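Gingipain R2 Pro-Domain (Porphyromonas gingivalis, PDB 4IEF) is the propeptide domain of an arginine-specific cysteine protease, and probably keeps that gingipain latent until it is removed. Local coordinates at residues 80-86 with 170-176. Sequence-based numbering, arbitrary orientation.
Sequences AMKVEVV and VVAVSET
Residues 80-86 and 170-176 pair as neighbouring antiparallel strands, their N-to-C directions at 141°, with Lys82-Ser174 and Glu84-Ala172 as hydrogen-bonded pairs; Lys82 N reaches Ser174 O at 2.8 Å. At one end Ala80 O is gripped twice by Thr176, by the backbone N almost straight ahead of the carbonyl and by OG1 at 2.7 Å, which donates from above the carbonyl plane. The OG1 of Thr176 sits between its own backbone N and carbonyl carbon (chi1 63°), leaving CG2 to pack against the CB and CG of Lys82. The lysine chain passes CE beside Ser174 OG and brings NZ to 3.4 Å from Glu84 OE2 in a salt bridge along its own strand. This pairing belongs to the larger antiparallel sheet of the prodomain, where strand 162-176 also pairs with strands 25-31 and 144-157. On the opposite face the valine methyls meet: Val83 CG2 lies between Val171 CB, at 3.8 Å, and Val173 CG2, backed by Val149 and Leu135. Met81, bent at chi2 and chi3, lays SD beside Glu175 CA and CE over the Ser174-Glu175 peptide, 3.5 Å from Ser174 C, with Val173 CG1 next to it, while the Glu175 carboxylate pairs with Arg79.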
loop_
_atom_site.group_PDB
_atom_site.type_symbol
_atom_site.label_atom_id
_atom_site.label_comp_id
_atom_site.label_asym_id
_atom_site.label_seq_id
_atom_site.Cartn_x
_atom_site.Cartn_y
_atom_site.Cartn_z
ATOM N N ALA A 80 4.435 14.175 25.285
ATOM C CA ALA A 80 4.337 12.731 25.459
ATOM C C ALA A 80 2.937 12.362 25.906
ATOM O O ALA A 80 2.393 12.993 26.814
ATOM C CB ALA A 80 5.359 12.258 26.476
ATOM N N MET A 81 2.338 11.368 25.250
ATOM C CA MET A 81 0.972 10.942 25.560
ATOM C C MET A 81 0.955 9.812 26.585
ATOM O O MET A 81 1.948 9.091 26.742
ATOM C CB MET A 81 0.232 10.500 24.283
ATOM C CG MET A 81 0.211 11.551 23.171
ATOM S SD MET A 81 -0.697 13.069 23.552
ATOM C CE MET A 81 -2.376 12.499 23.477
ATOM N N LYS A 82 -0.172 9.678 27.293
ATOM C CA LYS A 82 -0.402 8.613 28.259
ATOM C C LYS A 82 -1.763 7.977 27.980
ATOM O O LYS A 82 -2.641 8.613 27.380
ATOM C CB LYS A 82 -0.306 9.100 29.718
ATOM C CG LYS A 82 -1.422 10.039 30.178
ATOM C CD LYS A 82 -1.397 10.252 31.682
ATOM C CE LYS A 82 -2.435 11.256 32.123
ATOM N NZ LYS A 82 -2.597 11.282 33.598
ATOM N N VAL A 83 -1.929 6.723 28.412
ATOM C CA VAL A 83 -3.187 6.019 28.257
ATOM C C VAL A 83 -3.661 5.578 29.651
ATOM O O VAL A 83 -2.890 5.014 30.430
ATOM C CB VAL A 83 -3.115 4.869 27.221
ATOM C CG1 VAL A 83 -2.078 3.807 27.598
ATOM C CG2 VAL A 83 -4.488 4.252 26.980
ATOM N N GLU A 84 -4.913 5.918 29.975
ATOM C CA GLU A 84 -5.535 5.572 31.248
ATOM C C GLU A 84 -6.815 4.820 31.007
ATOM O O GLU A 84 -7.627 5.247 30.184
ATOM C CB GLU A 84 -5.837 6.818 32.102
ATOM C CG GLU A 84 -4.691 7.788 32.283
ATOM C CD GLU A 84 -4.884 8.727 33.458
ATOM O OE1 GLU A 84 -4.332 8.423 34.539
ATOM O OE2 GLU A 84 -5.589 9.752 33.310
ATOM N N VAL A 85 -7.010 3.715 31.733
ATOM C CA VAL A 85 -8.238 2.930 31.660
ATOM C C VAL A 85 -9.232 3.631 32.577
ATOM O O VAL A 85 -9.041 3.628 33.797
ATOM C CB VAL A 85 -8.003 1.439 32.022
ATOM C CG1 VAL A 85 -9.323 0.675 32.151
ATOM C CG2 VAL A 85 -7.091 0.776 30.998
ATOM N N VAL A 86 -10.247 4.292 31.992
ATOM C CA VAL A 86 -11.241 5.025 32.786
ATOM C C VAL A 86 -12.441 4.118 33.134
ATOM O O VAL A 86 -13.149 4.389 34.107
ATOM C CB VAL A 86 -11.688 6.365 32.142
ATOM C CG1 VAL A 86 -10.538 7.368 32.130
ATOM C CG2 VAL A 86 -12.261 6.175 30.740
ATOM N N VAL A 170 -12.744 1.211 28.261
ATOM C CA VAL A 170 -12.791 2.604 27.829
ATOM C C VAL A 170 -11.487 3.249 28.282
ATOM O O VAL A 170 -11.165 3.225 29.477
ATOM C CB VAL A 170 -14.042 3.398 28.299
ATOM C CG1 VAL A 170 -14.026 4.819 27.740
ATOM C CG2 VAL A 170 -15.332 2.683 27.898
ATOM N N VAL A 171 -10.726 3.803 27.321
ATOM C CA VAL A 171 -9.455 4.452 27.628
ATOM C C VAL A 171 -9.498 5.949 27.307
ATOM O O VAL A 171 -10.196 6.381 26.387
ATOM C CB VAL A 171 -8.231 3.781 26.940
ATOM C CG1 VAL A 171 -8.043 2.345 27.418
ATOM C CG2 VAL A 171 -8.307 3.851 25.411
ATOM N N ALA A 172 -8.720 6.723 28.070
ATOM C CA ALA A 172 -8.514 8.145 27.853
ATOM C C ALA A 172 -7.051 8.352 27.443
ATOM O O ALA A 172 -6.136 8.012 28.204
ATOM C CB ALA A 172 -8.851 8.933 29.117
ATOM N N VAL A 173 -6.834 8.821 26.212
ATOM C CA VAL A 173 -5.495 9.093 25.694
ATOM C C VAL A 173 -5.313 10.611 25.755
ATOM O O VAL A 173 -6.001 11.349 25.044
ATOM C CB VAL A 173 -5.238 8.481 24.290
ATOM C CG1 VAL A 173 -3.850 8.859 23.767
ATOM C CG2 VAL A 173 -5.404 6.957 24.318
ATOM N N SER A 174 -4.441 11.068 26.663
ATOM C CA SER A 174 -4.198 12.488 26.920
ATOM C C SER A 174 -2.709 12.801 26.987
ATOM O O SER A 174 -1.897 11.891 27.172
ATOM C CB SER A 174 -4.867 12.896 28.231
ATOM O OG SER A 174 -4.415 12.090 29.305
ATOM N N GLU A 175 -2.352 14.090 26.854
ATOM C CA GLU A 175 -0.955 14.538 26.912
ATOM C C GLU A 175 -0.492 14.709 28.354
ATOM O O GLU A 175 -1.309 14.941 29.243
ATOM C CB GLU A 175 -0.724 15.832 26.107
ATOM C CG GLU A 175 -1.749 16.925 26.308
ATOM C CD GLU A 175 -1.358 18.256 25.701
ATOM O OE1 GLU A 175 -1.521 18.450 24.472
ATOM O OE2 GLU A 175 -0.912 19.126 26.478
ATOM N N THR A 176 0.822 14.549 28.577
ATOM C CA THR A 176 1.465 14.701 29.887
ATOM C C THR A 176 2.264 16.009 29.913
ATOM O O THR A 176 2.267 16.742 28.926
ATOM C CB THR A 176 2.375 13.490 30.196
ATOM O OG1 THR A 176 3.427 13.414 29.235
ATOM C CG2 THR A 176 1.624 12.188 30.241
#